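Local coordinates for competence damage-inducible protein A (Enterobacter cloacae subsp. cloacae, PDB 5VU3), which is of unknown function but belongs to the CinA (competence-damaged protein) family, at residues A[17-21]-A[161-165]. Numbering follows the deposited sequence.
Sequences LTKKL and LAELV
L17 sets a methyl against a flat peptide group of the facing helix. Its CD1 lies over a face of the L161–A162 peptide, almost directly above A162 N at 3.8 Å, while L161 CB and A162 CB border the same methyl. CG2 of V165 reaches L17 O obliquely, about 30° out of the carbonyl plane, at 3.7 Å. That oxygen accepts the helical bond from L21 N; the valine methyl, which is no donor, simply packs against it. Around these contacts the leucines interdigitate. With CG anti to the backbone N (chi1 179°), L21 spreads its two methyls over the second helix: CD1 meets L164 CD2 at 3.7 Å, and CD2 meets L161 CD2 at 3.8 Å, the side chains crossing at about right angles. V165 CG2 also abuts L21 CB. Deeper in, T18 offers its methyl, CG2, to L161 CD1 (3.9 Å), and its hydroxyl bonds to E50 and to A15 O; at the more open side, the bent chain of K20 brings NZ to 4.2 Å from V165 CG1. The pairing illustrates how two nearly parallel helices (29°, axes 9.5 Å apart) join through residues one turn apart, L17 lying nearest A162 and L21 nearest V165. Helices 14-28 and 149-167, from the two ends of the chain, meet here beside the mixed sheet. L164 leans on strands 106-112 and 127-134 through V106, I108, W132 and I134, while L21 and L161 both touch L47 of helix 42-49, and L161 also touches L43.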
# COMPACT_ATOMS: atom_id res chain seq x y z
N LEU A 17 -17.54 5.74 -2.05
CA LEU A 17 -17.24 4.80 -3.13
C LEU A 17 -16.78 3.45 -2.59
O LEU A 17 -17.17 2.40 -3.11
CB LEU A 17 -16.18 5.41 -4.05
CG LEU A 17 -16.59 6.56 -4.95
CD1 LEU A 17 -15.36 7.12 -5.69
CD2 LEU A 17 -17.65 6.09 -5.95
N THR A 18 -15.92 3.46 -1.57
CA THR A 18 -15.45 2.18 -1.04
C THR A 18 -16.57 1.44 -0.32
O THR A 18 -16.62 0.20 -0.33
CB THR A 18 -14.23 2.37 -0.13
OG1 THR A 18 -14.57 3.17 1.01
CG2 THR A 18 -13.07 3.01 -0.91
N LYS A 19 -17.51 2.17 0.28
CA LYS A 19 -18.70 1.52 0.83
C LYS A 19 -19.54 0.90 -0.28
O LYS A 19 -19.99 -0.25 -0.17
CB LYS A 19 -19.52 2.52 1.64
CG LYS A 19 -20.75 1.92 2.30
CD LYS A 19 -21.44 2.96 3.18
CE LYS A 19 -22.59 2.36 3.96
NZ LYS A 19 -23.29 3.42 4.74
N LYS A 20 -19.77 1.65 -1.36
CA LYS A 20 -20.50 1.10 -2.50
C LYS A 20 -19.79 -0.12 -3.07
O LYS A 20 -20.42 -1.14 -3.38
CB LYS A 20 -20.66 2.17 -3.59
CG LYS A 20 -21.86 3.08 -3.47
CD LYS A 20 -21.61 4.38 -4.23
CE LYS A 20 -22.88 4.92 -4.87
NZ LYS A 20 -23.03 4.43 -6.28
N LEU A 21 -18.47 -0.02 -3.24
CA LEU A 21 -17.70 -1.10 -3.83
C LEU A 21 -17.71 -2.34 -2.94
O LEU A 21 -17.86 -3.46 -3.44
CB LEU A 21 -16.27 -0.61 -4.09
CG LEU A 21 -15.26 -1.59 -4.68
CD1 LEU A 21 -15.72 -2.05 -6.05
CD2 LEU A 21 -13.88 -0.93 -4.77
N LEU A 161 -11.63 4.15 -8.30
CA LEU A 161 -12.73 3.55 -7.55
C LEU A 161 -14.07 3.83 -8.21
O LEU A 161 -14.93 2.94 -8.28
CB LEU A 161 -12.72 4.08 -6.11
CG LEU A 161 -11.53 3.61 -5.27
CD1 LEU A 161 -11.34 4.52 -4.05
CD2 LEU A 161 -11.73 2.16 -4.85
N ALA A 162 -14.29 5.07 -8.67
CA ALA A 162 -15.57 5.42 -9.27
C ALA A 162 -15.83 4.61 -10.53
O ALA A 162 -16.95 4.14 -10.76
CB ALA A 162 -15.60 6.92 -9.59
N GLU A 163 -14.79 4.43 -11.35
CA GLU A 163 -14.94 3.62 -12.55
C GLU A 163 -15.26 2.17 -12.22
O GLU A 163 -16.13 1.57 -12.86
CB GLU A 163 -13.67 3.72 -13.39
CG GLU A 163 -13.48 5.10 -14.00
CD GLU A 163 -14.76 5.63 -14.61
OE1 GLU A 163 -15.08 5.19 -15.74
OE2 GLU A 163 -15.45 6.45 -13.97
N LEU A 164 -14.57 1.59 -11.24
CA LEU A 164 -14.84 0.20 -10.88
C LEU A 164 -16.26 0.03 -10.37
O LEU A 164 -16.93 -0.95 -10.71
CB LEU A 164 -13.84 -0.29 -9.83
CG LEU A 164 -14.00 -1.78 -9.50
CD1 LEU A 164 -13.95 -2.63 -10.78
CD2 LEU A 164 -12.95 -2.27 -8.49
N VAL A 165 -16.73 0.96 -9.54
CA VAL A 165 -18.10 0.88 -9.04
C VAL A 165 -19.08 0.83 -10.21
O VAL A 165 -20.00 -0.00 -10.24
CB VAL A 165 -18.40 2.06 -8.10
CG1 VAL A 165 -19.91 2.18 -7.87
CG2 VAL A 165 -17.69 1.86 -6.77